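Aspartate aminotransferase (Leishmania major, PDB 4H51) probably catalyses the reversible transfer of an amino group between L-aspartate and 2-oxoglutarate, using pyridoxal 5'-phosphate as cofactor, and works as a homodimer. Local coordinates at residues L84-Y89 against L297-Y302; P139-D144 against L185-G190; Y235-G238 against T242-Y245; I51-D56 against G268-R273; L315-S318 against L322-E325. All blocks are in the same frame, centred on the assembly; numbering follows the deposited sequence.

Contact 1 of 5, residues L84-Y89 against L297-Y302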
# COMPACT_ATOMS: atom_id res chain seq x y z
N LEU B 84 0.44 -6.75 -10.99
CA LEU B 84 1.00 -5.66 -11.76
C LEU B 84 2.54 -5.73 -11.58
O LEU B 84 3.00 -6.28 -10.62
CB LEU B 84 0.50 -4.33 -11.22
CG LEU B 84 -1.00 -3.95 -11.44
CD1 LEU B 84 -1.28 -2.58 -10.85
CD2 LEU B 84 -1.39 -3.98 -12.90
N PRO B 85 3.32 -5.12 -12.50
CA PRO B 85 4.72 -4.85 -12.24
C PRO B 85 4.91 -4.11 -10.93
O PRO B 85 4.00 -3.44 -10.41
CB PRO B 85 5.12 -3.94 -13.42
CG PRO B 85 4.21 -4.39 -14.54
CD PRO B 85 2.90 -4.58 -13.81
N ILE B 86 6.11 -4.19 -10.37
CA ILE B 86 6.39 -3.51 -9.10
C ILE B 86 6.05 -1.99 -9.19
O ILE B 86 5.47 -1.38 -8.27
CB ILE B 86 7.88 -3.76 -8.69
CG1 ILE B 86 8.09 -5.23 -8.26
CG2 ILE B 86 8.33 -2.83 -7.57
CD1 ILE B 86 9.55 -5.71 -8.39
N SER B 87 6.39 -1.38 -10.32
CA SER B 87 6.12 0.03 -10.51
C SER B 87 4.63 0.32 -10.70
O SER B 87 4.21 1.45 -10.60
CB SER B 87 6.83 0.53 -11.76
OG SER B 87 8.22 0.40 -11.68
N GLY B 88 3.84 -0.71 -10.98
CA GLY B 88 2.40 -0.50 -11.21
C GLY B 88 2.00 -0.53 -12.67
O GLY B 88 2.74 -1.01 -13.54
N TYR B 89 0.78 -0.04 -12.92
CA TYR B 89 0.13 -0.20 -14.21
C TYR B 89 0.56 0.97 -15.10
O TYR B 89 0.12 2.11 -14.90
CB TYR B 89 -1.39 -0.26 -14.06
CG TYR B 89 -2.17 -0.55 -15.34
CD1 TYR B 89 -1.83 -1.62 -16.16
CD2 TYR B 89 -3.23 0.27 -15.73
CE1 TYR B 89 -2.52 -1.88 -17.34
CE2 TYR B 89 -3.93 0.02 -16.90
CZ TYR B 89 -3.57 -1.04 -17.69
OH TYR B 89 -4.27 -1.31 -18.86
N LEU B 297 12.27 0.09 -3.12
CA LEU B 297 11.56 0.54 -1.91
C LEU B 297 10.17 -0.06 -1.89
O LEU B 297 9.67 -0.51 -0.84
CB LEU B 297 11.52 2.08 -1.83
CG LEU B 297 12.88 2.79 -1.58
CD1 LEU B 297 12.81 4.25 -1.93
CD2 LEU B 297 13.38 2.59 -0.15
N ILE B 298 9.55 -0.08 -3.06
CA ILE B 298 8.21 -0.67 -3.18
C ILE B 298 8.23 -2.16 -2.84
O ILE B 298 7.44 -2.66 -2.02
CB ILE B 298 7.66 -0.49 -4.61
CG1 ILE B 298 7.42 1.00 -4.91
CG2 ILE B 298 6.40 -1.34 -4.82
CD1 ILE B 298 7.26 1.30 -6.39
N ARG B 299 9.13 -2.89 -3.49
CA ARG B 299 9.20 -4.35 -3.32
C ARG B 299 9.40 -4.76 -1.87
O ARG B 299 8.84 -5.77 -1.41
CB ARG B 299 10.37 -4.90 -4.14
CG ARG B 299 10.61 -6.39 -4.09
CD ARG B 299 9.39 -7.26 -4.40
NE ARG B 299 9.81 -8.56 -4.88
CZ ARG B 299 9.10 -9.70 -4.82
NH1 ARG B 299 7.90 -9.76 -4.25
NH2 ARG B 299 9.58 -10.81 -5.36
N GLU B 300 10.17 -3.98 -1.13
CA GLU B 300 10.47 -4.35 0.25
C GLU B 300 9.34 -3.99 1.23
O GLU B 300 9.40 -4.32 2.43
CB GLU B 300 11.86 -3.86 0.65
CG GLU B 300 11.94 -2.42 1.00
CD GLU B 300 13.35 -1.81 0.91
OE1 GLU B 300 13.41 -0.64 1.23
OE2 GLU B 300 14.36 -2.45 0.54
N GLU B 301 8.33 -3.29 0.71
CA GLU B 301 7.18 -2.85 1.50
C GLU B 301 5.90 -3.63 1.16
O GLU B 301 5.26 -4.13 2.04
CB GLU B 301 6.92 -1.38 1.28
CG GLU B 301 7.97 -0.47 1.94
CD GLU B 301 7.87 1.02 1.53
OE1 GLU B 301 7.06 1.38 0.64
OE2 GLU B 301 8.66 1.87 2.08
N TYR B 302 5.51 -3.68 -0.10
CA TYR B 302 4.24 -4.27 -0.46
C TYR B 302 4.29 -4.97 -1.82
O TYR B 302 3.28 -5.38 -2.30
CB TYR B 302 3.12 -3.24 -0.41
CG TYR B 302 3.29 -2.06 -1.32
CD1 TYR B 302 2.86 -2.11 -2.64
CD2 TYR B 302 3.95 -0.91 -0.89
CE1 TYR B 302 3.04 -1.03 -3.49
CE2 TYR B 302 4.13 0.19 -1.74
CZ TYR B 302 3.71 0.12 -3.04
OH TYR B 302 3.88 1.20 -3.90
O HOH W 1 3.80 0.64 -6.51

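Contact 2 of 5, residues P139-D144 against L185-G190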
# COMPACT_ATOMS: atom_id res chain seq x y z
N PRO B 139 17.65 19.58 6.54
CA PRO B 139 16.26 19.93 6.90
C PRO B 139 15.29 19.56 5.80
O PRO B 139 15.61 19.68 4.59
CB PRO B 139 16.30 21.46 7.13
CG PRO B 139 17.62 21.92 6.65
CD PRO B 139 18.47 20.77 6.24
N ILE B 140 14.09 19.15 6.21
CA ILE B 140 12.99 18.96 5.32
C ILE B 140 11.92 19.85 5.89
O ILE B 140 11.61 19.77 7.10
CB ILE B 140 12.59 17.47 5.15
CG1 ILE B 140 11.37 17.29 4.26
CG2 ILE B 140 12.32 16.79 6.50
CD1 ILE B 140 11.32 15.88 3.65
N TYR B 141 11.36 20.71 5.01
CA TYR B 141 10.46 21.75 5.42
C TYR B 141 9.00 21.51 5.10
O TYR B 141 8.64 21.19 3.99
CB TYR B 141 10.90 23.07 4.78
CG TYR B 141 12.06 23.73 5.45
CD1 TYR B 141 13.39 23.42 5.11
CD2 TYR B 141 11.84 24.71 6.37
CE1 TYR B 141 14.43 24.04 5.77
CE2 TYR B 141 12.87 25.37 7.00
CZ TYR B 141 14.16 25.03 6.71
OH TYR B 141 15.14 25.73 7.36
N LEU B 142 8.16 21.75 6.10
CA LEU B 142 6.72 21.71 5.99
C LEU B 142 6.14 23.11 6.18
O LEU B 142 6.70 23.92 6.88
CB LEU B 142 6.19 20.78 7.09
CG LEU B 142 6.67 19.32 7.12
CD1 LEU B 142 6.03 18.56 8.28
CD2 LEU B 142 6.33 18.64 5.79
N SER B 143 4.98 23.38 5.58
CA SER B 143 4.30 24.64 5.79
C SER B 143 3.75 24.76 7.23
O SER B 143 3.34 23.79 7.86
CB SER B 143 3.19 24.84 4.75
OG SER B 143 2.17 23.87 4.88
N ASP B 144 3.76 25.99 7.71
CA ASP B 144 3.12 26.36 8.96
C ASP B 144 1.74 26.92 8.71
O ASP B 144 1.59 28.07 8.34
CB ASP B 144 3.95 27.45 9.63
CG ASP B 144 3.29 27.99 10.90
OD1 ASP B 144 2.50 27.24 11.54
OD2 ASP B 144 3.51 29.18 11.20
N LEU B 185 15.09 31.33 2.23
CA LEU B 185 16.44 31.88 2.09
C LEU B 185 17.33 31.48 3.29
O LEU B 185 18.55 31.28 3.14
CB LEU B 185 16.36 33.41 1.87
CG LEU B 185 16.00 33.91 0.45
CD1 LEU B 185 15.79 35.42 0.43
CD2 LEU B 185 17.11 33.48 -0.49
N ALA B 186 16.74 31.42 4.48
CA ALA B 186 17.50 31.15 5.72
C ALA B 186 17.91 29.67 5.82
O ALA B 186 18.89 29.32 6.45
CB ALA B 186 16.69 31.57 6.95
N ALA B 187 17.17 28.81 5.15
CA ALA B 187 17.53 27.41 5.08
C ALA B 187 18.86 27.24 4.39
O ALA B 187 19.20 27.97 3.47
CB ALA B 187 16.46 26.66 4.33
N PRO B 188 19.62 26.25 4.83
CA PRO B 188 20.86 25.97 4.12
C PRO B 188 20.56 25.54 2.71
O PRO B 188 19.51 24.95 2.45
CB PRO B 188 21.48 24.79 4.90
CG PRO B 188 20.37 24.24 5.69
CD PRO B 188 19.38 25.33 5.94
N ASP B 189 21.47 25.85 1.79
CA ASP B 189 21.31 25.42 0.41
C ASP B 189 21.14 23.92 0.37
O ASP B 189 21.74 23.20 1.18
CB ASP B 189 22.54 25.74 -0.41
CG ASP B 189 22.66 27.20 -0.78
OD1 ASP B 189 22.07 28.08 -0.16
OD2 ASP B 189 23.42 27.47 -1.71
N GLY B 190 20.35 23.44 -0.57
CA GLY B 190 20.11 22.02 -0.72
C GLY B 190 19.24 21.41 0.38
O GLY B 190 19.50 20.30 0.79

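Contact 3 of 5, residues Y235-G238 against T242-Y245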
# COMPACT_ATOMS: atom_id res chain seq x y z
N TYR B 235 -9.48 21.28 -7.60
CA TYR B 235 -10.35 21.89 -6.60
C TYR B 235 -10.06 23.39 -6.35
O TYR B 235 -10.96 24.16 -5.97
CB TYR B 235 -10.30 21.13 -5.30
CG TYR B 235 -11.23 19.91 -5.23
CD1 TYR B 235 -12.60 20.06 -4.99
CD2 TYR B 235 -10.74 18.64 -5.43
CE1 TYR B 235 -13.44 18.96 -4.95
CE2 TYR B 235 -11.56 17.55 -5.38
CZ TYR B 235 -12.89 17.70 -5.14
OH TYR B 235 -13.68 16.62 -5.05
N ALA B 236 -8.81 23.80 -6.53
CA ALA B 236 -8.50 25.25 -6.41
C ALA B 236 -9.34 26.11 -7.35
O ALA B 236 -9.83 27.18 -6.95
CB ALA B 236 -7.01 25.51 -6.62
N SER B 237 -9.57 25.63 -8.57
CA SER B 237 -10.36 26.38 -9.55
C SER B 237 -11.55 25.66 -10.21
O SER B 237 -12.38 26.34 -10.81
CB SER B 237 -9.43 26.82 -10.66
OG SER B 237 -9.07 25.66 -11.40
N GLY B 238 -11.63 24.33 -10.14
CA GLY B 238 -12.45 23.52 -11.05
C GLY B 238 -11.85 23.20 -12.43
O GLY B 238 -12.44 22.44 -13.22
N THR B 242 -5.68 24.95 -14.98
CA THR B 242 -5.38 26.08 -14.11
C THR B 242 -4.71 25.65 -12.83
O THR B 242 -3.77 26.33 -12.37
CB THR B 242 -6.64 26.91 -13.76
OG1 THR B 242 -7.23 27.39 -14.98
CG2 THR B 242 -6.27 28.11 -12.89
N ASP B 243 -5.15 24.52 -12.27
CA ASP B 243 -4.66 24.08 -10.95
C ASP B 243 -3.26 23.53 -11.01
O ASP B 243 -2.60 23.55 -10.02
CB ASP B 243 -5.56 23.10 -10.28
CG ASP B 243 -6.81 23.74 -9.74
OD1 ASP B 243 -6.98 24.98 -9.86
OD2 ASP B 243 -7.60 22.96 -9.21
N ALA B 244 -2.78 23.17 -12.19
CA ALA B 244 -1.42 22.65 -12.42
C ALA B 244 -0.36 23.72 -12.62
O ALA B 244 0.80 23.41 -12.92
CB ALA B 244 -1.44 21.71 -13.62
N TYR B 245 -0.72 24.99 -12.49
CA TYR B 245 0.20 26.07 -12.81
C TYR B 245 1.54 25.93 -12.10
O TYR B 245 2.60 26.06 -12.70
CB TYR B 245 -0.43 27.43 -12.48
CG TYR B 245 0.45 28.58 -12.88
CD1 TYR B 245 0.41 29.08 -14.19
CD2 TYR B 245 1.35 29.17 -11.99
CE1 TYR B 245 1.21 30.12 -14.58
CE2 TYR B 245 2.17 30.21 -12.39
CZ TYR B 245 2.11 30.67 -13.70
OH TYR B 245 2.90 31.72 -14.15

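Contact 4 of 5, residues I51-D56 against G268-R273. With EDO (1,2-ethanediol), chain D.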
# COMPACT_ATOMS: atom_id res chain seq x y z
N ILE B 51 -13.23 15.07 7.92
CA ILE B 51 -12.40 14.65 6.80
C ILE B 51 -12.70 15.38 5.53
O ILE B 51 -13.86 15.62 5.21
CB ILE B 51 -12.51 13.10 6.49
CG1 ILE B 51 -11.82 12.31 7.58
CG2 ILE B 51 -11.87 12.73 5.16
CD1 ILE B 51 -12.12 10.83 7.53
N GLY B 52 -11.64 15.73 4.80
CA GLY B 52 -11.74 16.29 3.48
C GLY B 52 -12.22 15.30 2.41
O GLY B 52 -11.43 14.88 1.54
N ALA B 53 -13.51 14.95 2.45
CA ALA B 53 -14.13 14.08 1.46
C ALA B 53 -15.37 14.80 0.90
O ALA B 53 -16.12 15.40 1.65
CB ALA B 53 -14.50 12.74 2.09
N TYR B 54 -15.54 14.76 -0.42
CA TYR B 54 -16.61 15.47 -1.12
C TYR B 54 -17.99 14.87 -0.73
O TYR B 54 -18.16 13.63 -0.61
CB TYR B 54 -16.41 15.41 -2.65
CG TYR B 54 -17.48 16.15 -3.39
CD1 TYR B 54 -17.40 17.53 -3.52
CD2 TYR B 54 -18.59 15.49 -3.92
CE1 TYR B 54 -18.39 18.23 -4.16
CE2 TYR B 54 -19.58 16.19 -4.57
CZ TYR B 54 -19.49 17.57 -4.65
OH TYR B 54 -20.42 18.32 -5.28
N ARG B 55 -18.96 15.74 -0.50
CA ARG B 55 -20.33 15.31 -0.39
C ARG B 55 -21.18 16.06 -1.40
O ARG B 55 -20.83 17.19 -1.83
CB ARG B 55 -20.82 15.55 1.05
CG ARG B 55 -20.06 14.77 2.12
CD ARG B 55 -20.47 13.29 2.08
NE ARG B 55 -19.71 12.42 3.00
CZ ARG B 55 -18.58 11.76 2.70
NH1 ARG B 55 -17.97 11.91 1.54
NH2 ARG B 55 -18.04 10.93 3.58
N ASP B 56 -22.26 15.45 -1.80
CA ASP B 56 -23.18 16.06 -2.75
C ASP B 56 -24.15 17.06 -2.06
O ASP B 56 -23.97 17.39 -0.87
CB ASP B 56 -23.92 14.98 -3.57
CG ASP B 56 -24.99 14.22 -2.77
OD1 ASP B 56 -25.35 14.63 -1.63
OD2 ASP B 56 -25.47 13.22 -3.32
N GLY B 268 -12.72 10.87 -6.62
CA GLY B 268 -13.51 10.26 -5.59
C GLY B 268 -13.06 8.85 -5.27
O GLY B 268 -13.82 8.13 -4.70
N LEU B 269 -11.82 8.46 -5.62
CA LEU B 269 -11.39 7.07 -5.45
C LEU B 269 -10.70 6.84 -4.10
O LEU B 269 -9.76 6.07 -4.00
CB LEU B 269 -10.47 6.63 -6.60
CG LEU B 269 -11.10 6.66 -8.00
CD1 LEU B 269 -10.11 6.27 -9.08
CD2 LEU B 269 -12.29 5.71 -8.02
N TYR B 270 -11.19 7.52 -3.07
CA TYR B 270 -10.64 7.40 -1.72
C TYR B 270 -10.25 5.99 -1.38
O TYR B 270 -9.10 5.75 -1.05
CB TYR B 270 -11.58 7.94 -0.62
CG TYR B 270 -12.08 9.34 -0.90
CD1 TYR B 270 -11.40 10.47 -0.41
CD2 TYR B 270 -13.24 9.55 -1.58
CE1 TYR B 270 -11.88 11.77 -0.65
CE2 TYR B 270 -13.71 10.83 -1.85
CZ TYR B 270 -13.03 11.93 -1.39
OH TYR B 270 -13.56 13.17 -1.78
N SER B 271 -11.19 5.06 -1.45
CA SER B 271 -10.96 3.71 -0.96
C SER B 271 -10.07 2.85 -1.84
O SER B 271 -9.69 1.78 -1.43
CB SER B 271 -12.28 2.97 -0.75
OG SER B 271 -12.92 2.84 -2.00
N GLU B 272 -9.77 3.27 -3.06
CA GLU B 272 -8.99 2.42 -3.96
C GLU B 272 -7.49 2.79 -4.07
O GLU B 272 -6.70 2.04 -4.66
CB GLU B 272 -9.63 2.41 -5.34
CG GLU B 272 -11.08 1.88 -5.33
CD GLU B 272 -11.28 0.63 -4.48
OE1 GLU B 272 -10.49 -0.38 -4.56
OE2 GLU B 272 -12.24 0.63 -3.67
N ARG B 273 -7.12 3.92 -3.48
CA ARG B 273 -5.73 4.25 -3.22
C ARG B 273 -4.90 4.34 -4.50
O ARG B 273 -3.88 3.65 -4.64
CB ARG B 273 -5.09 3.26 -2.25
CG ARG B 273 -5.98 2.71 -1.13
CD ARG B 273 -6.59 3.75 -0.23
NE ARG B 273 -5.57 4.56 0.47
CZ ARG B 273 -5.45 5.88 0.44
NH1 ARG B 273 -6.31 6.62 -0.28
NH2 ARG B 273 -4.45 6.46 1.09
C1 EDO D . -22.39 16.41 -7.27
O1 EDO D . -22.54 17.12 -6.05
C2 EDO D . -21.78 17.35 -8.31
O2 EDO D . -22.82 18.18 -8.82

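Contact 5 of 5, residues L315-S318 against L322-E325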
# COMPACT_ATOMS: atom_id res chain seq x y z
N LEU B 315 -8.99 4.23 -17.37
CA LEU B 315 -10.12 4.25 -18.29
C LEU B 315 -10.71 5.65 -18.43
O LEU B 315 -11.00 6.09 -19.57
CB LEU B 315 -11.23 3.25 -17.90
CG LEU B 315 -11.13 1.78 -18.31
CD1 LEU B 315 -12.42 1.08 -17.85
CD2 LEU B 315 -11.00 1.57 -19.83
N ILE B 316 -10.86 6.33 -17.30
CA ILE B 316 -11.45 7.67 -17.26
C ILE B 316 -10.52 8.72 -17.91
O ILE B 316 -10.96 9.60 -18.61
CB ILE B 316 -11.80 8.08 -15.80
CG1 ILE B 316 -12.95 7.17 -15.27
CG2 ILE B 316 -12.07 9.60 -15.71
CD1 ILE B 316 -13.14 7.17 -13.76
N LEU B 317 -9.22 8.59 -17.70
CA LEU B 317 -8.24 9.50 -18.28
C LEU B 317 -8.05 9.30 -19.79
O LEU B 317 -7.86 10.28 -20.52
CB LEU B 317 -6.89 9.31 -17.60
CG LEU B 317 -6.84 9.76 -16.15
CD1 LEU B 317 -5.45 9.55 -15.53
CD2 LEU B 317 -7.24 11.23 -15.98
N SER B 318 -8.09 8.05 -20.24
CA SER B 318 -7.69 7.73 -21.63
C SER B 318 -8.86 7.73 -22.58
O SER B 318 -8.67 8.02 -23.76
CB SER B 318 -7.02 6.38 -21.67
OG SER B 318 -7.87 5.39 -21.19
N LEU B 322 -15.33 9.58 -21.48
CA LEU B 322 -15.20 9.58 -20.02
C LEU B 322 -14.41 10.80 -19.52
O LEU B 322 -14.76 11.45 -18.52
CB LEU B 322 -14.52 8.29 -19.58
CG LEU B 322 -15.31 7.00 -19.70
CD1 LEU B 322 -14.60 5.88 -18.95
CD2 LEU B 322 -16.75 7.19 -19.21
N ARG B 323 -13.32 11.09 -20.22
CA ARG B 323 -12.41 12.18 -19.85
C ARG B 323 -13.15 13.50 -19.86
O ARG B 323 -13.09 14.28 -18.88
CB ARG B 323 -11.19 12.17 -20.80
CG ARG B 323 -10.22 13.31 -20.60
CD ARG B 323 -9.73 13.41 -19.20
NE ARG B 323 -8.64 14.35 -19.14
CZ ARG B 323 -7.36 14.08 -19.38
NH1 ARG B 323 -6.95 12.85 -19.60
NH2 ARG B 323 -6.47 15.06 -19.28
N LYS B 324 -13.89 13.76 -20.93
CA LYS B 324 -14.61 15.03 -21.04
C LYS B 324 -15.65 15.10 -19.97
O LYS B 324 -15.83 16.13 -19.33
CB LYS B 324 -15.24 15.20 -22.45
N GLU B 325 -16.32 13.97 -19.74
CA GLU B 325 -17.38 13.89 -18.74
C GLU B 325 -16.85 14.07 -17.32
O GLU B 325 -17.51 14.66 -16.49
CB GLU B 325 -18.12 12.56 -18.82
CG GLU B 325 -19.02 12.44 -20.04
CD GLU B 325 -19.60 11.04 -20.22
OE1 GLU B 325 -19.69 10.27 -19.25
OE2 GLU B 325 -20.01 10.75 -21.35

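Contact 1 of 5, residues L84-Y89 against L297-Y302
Ile-86 and Ile-298 carry this contact, each offering its CG2 methyl: the two CG2 atoms meet at 3.7 Å, and the two side chains run antiparallel past one another. The two residues share one conformation. In Ile-86 the CG2 branch lies opposite the backbone N and CG1 opposite the carbonyl carbon (chi1 -71°), Ile-298 repeats this at -67°, and it is the CG2 branch of each that faces the other. The same methyl of Ile-298 also lies 3.6 Å from Ile-86 O, while CD1 of Ile-298 approaches that oxygen at 3.7 Å, so the carbonyl has apolar neighbours on the helix side. Its polar link runs through a water that donates to Ile-86 O (3.2 Å) and accepts from Tyr-302 OH (2.7 Å). Farther out, CD1 of Ile-86 comes within 4.3 Å of Arg-299 CD, an aliphatic touch alongside the arginine chain, whose NE forms a salt bridge with Asp-30 of the second subunit and whose NH1 bonds Thr-303. A type I turn from Pro-85 to Gly-88, closed by Gly-88 N to Pro-85 O at 2.8 Å, presents Ile-86 to the helix. The contact thus lays the turn preceding helix 90-101 against the end of helix 287-299, with strand 110-116 behind, where Val-113 touches both Ser-87 and Ile-298, and helix 117-129 packing on Ile-298 through Leu-124.

Contact 2 of 5, residues P139-D144 against L185-G190
Pro-139 and Pro-188 supply the ring-to-ring part of a mainly apolar contact. Their side chains cross obliquely with the two CG atoms 3.7 Å apart, and Pro-139 CG also lies 3.9 Å from Pro-188 CD, so the corners of the pyrrolidine rings meet rather than their full faces.

The second kind of packing is aromatic on methyl. Ala-187 CB sits obliquely to the phenol of Tyr-141, 3.6 Å from CE1 and 3.4 Å from OH, and thus meets the outer end of the ring. With CG of Tyr-141 opposite its carbonyl carbon (chi1 -78°), the ring reaches from the strand to the chain just past the helix. Ala-187 is the first residue there to leave helical backbone angles, and its CB points at the strand.

Polar groups act around this core. Lys-222 NZ donates to the carbonyls of Leu-185 and Ala-187 and forms a salt bridge with Asp-189. Strand 140-144 lies between parallel strands 192-196 and 162-169 of the large mixed sheet; Tyr-141 stacks on Phe-193 of the former and touches Cys-163 and Tyr-165 of the latter. Ala-187, just past helix 177-186, also touches Phe-193, so the helix exit packs on Tyr-141 and Phe-193 together.

Contact 3 of 5, residues Y235-G238 against T242-Y245
Asp-243 OD1 receives the shortest sound polar bond of this contact, from Ser-237 OG at 2.7 Å. The hydroxyl does not approach in the plane of the carboxylate but from above it, 55° out. Its place follows from the serine torsion: OG stands between the backbone N and the carbonyl carbon (chi1 70°), turned toward the helix. Ser-237 OG has a second partner in Ser-239 N, so it connects the carboxylate with the chain that leads into helix 240-243.

The other carboxylate oxygen faces the backbone. Ser-237 N gives Asp-243 OD2 a weak hydrogen bond of 3.4 Å, though the exact position of OD2 is less certain than that of OD1. Gly-234 N, just before the segment, also bonds weakly to OD2. Asp-243 reaches this chain with CG opposite its own carbonyl carbon and beside its backbone N (chi1 -73°), its carboxylate pointing into the bend formed by 235-238.

Carbon atoms pack against the same oxygens. The methyl of Ala-236 lies 3.3 Å from Asp-243 OD1, and Thr-242 CB packs 3.6 Å from Ser-237 OG. On the far side of the bend, Tyr-235 turns away from the helix; its OH bonds the backbone O of the pyridoxal-lysine residue at position 265, and its ring packs on Met-333 and Ile-337 of helix 320-350.

Chemically, one buried carboxylate joins two nearby parts of the chain through a hydroxyl and, more weakly, a peptide N-H. Such donors would tend to stabilise its ionised form, and the bend they belong to carries a tyrosine that reaches the cofactor-bearing residue.

Contact 4 of 5, residues I51-D56 against G268-R273
The ring of Tyr-270 is met obliquely, at its hydroxyl end, by the backbone of 52-54: Gly-52 O lies 3.8 Å from CE1, and Ala-53 CA lies 3.7 Å from CZ. Ala-53 CB adds an apolar touch 3.9 Å from CZ. Tyr-83 of the second subunit packs edge-to-face with the same ring. The other phenol, Tyr-54, has the O1 atom of an ethanediol, probably from the crystallisation liquor, at its edge and in its plane, accepting a 2.6 Å bond from OH; Glu-57 holds that diol as well.

The bond across the contact is Tyr-54 N to Tyr-270 OH, 2.9 Å and nearly straight at 173°. With CG opposite its carbonyl carbon (chi1 -51°), Tyr-270 points its hydroxyl at this peptide, while Tyr-54 CB stands 3.7 Å from the same oxygen. The inverse gamma turn centred on Gly-52 precedes the bonded peptide.

Each segment is also tied by an arginine. Arg-55 NH1 folds back to Tyr-54 O at 2.8 Å, approaching from above the carbonyl plane, and the same nitrogen forms a salt bridge with Glu-82 of the second subunit. Arg-273 NH1 reaches Tyr-270 O in the carbonyl plane and also bonds phosphate oxygen OP2 of the pyridoxal-lysine residue at position 265.

The chemistry therefore links cofactor and dimer interface: an arginine on the cofactor phosphate also holds the carbonyl of Tyr-270, whose hydroxyl accepts the peptide N-H of Tyr-54. The positive charge of Arg-273 would be expected to offset the negative charge of the phosphate.

Contact 5 of 5, residues L315-S318 against L322-E325
Leu-315 opens the contact with its backbone as much as its side chain: its O lies 3.7 Å from CD1 of Leu-322, and its CB is 4.4 Å from the same methyl. One residue on, Ile-316 receives that methyl too, CG1 to CD1 at 4.2 Å, so a single branch of Leu-322 spans two successive residues of helix 307-318. Leu-322 places it there with CG opposite its carbonyl carbon. Ile-316 O packs closely on the second helix, 3.2 Å from Arg-323 CA. Leu-317 then brings the polar link: its O accepts from Arg-323 NH1 at 2.9 Å, a bent bond (138° at the hydrogen) in which the oxygen lies in the guanidinium plane and the donor is tilted 16° from the carbonyl plane. Leu-317 CD2 lies over one face of the same guanidinium, 4.0 Å from NH1. The arginine gets there by a bend at chi2 (55°), which folds its chain back across the leucine. Ser-318 OG bonds back to His-314 O within the same helix, and Asn-319, in the link, bonds Leu-322 N through OD1.

In chemical terms, the end of helix 307-318 has a carbonyl taken up by a cationic side chain, as helix C-termini favour. Glu-327 holds the NE of Arg-323 in a salt bridge, so the guanidinium spans a carboxylate of its own helix and a carbonyl of the preceding one, bridging the two consecutive helices.

How the contacts relate
Along the chain, contacts 1 and 4 interlock, their segments alternating; contacts 2 and 3 are both nested in the loops these close, and contact 5 follows later. Contacts 3, 4 and 5 form a cluster with centres about 18 Å apart, and contacts 3 and 4 touch, Tyr-235 OH lying 3.8 Å from Tyr-54 CB. From both of these, side chains reach the pyridoxal-lysine residue. Contact 2, on the large mixed sheet, lies about 38 Å from contact 5 between centres, across the centre of the chain. Contacts 1 and 4 share the second subunit: Arg-273 of contact 4 bonds Tyr-302 O of the partner chain, joining cofactor site and dimer interface.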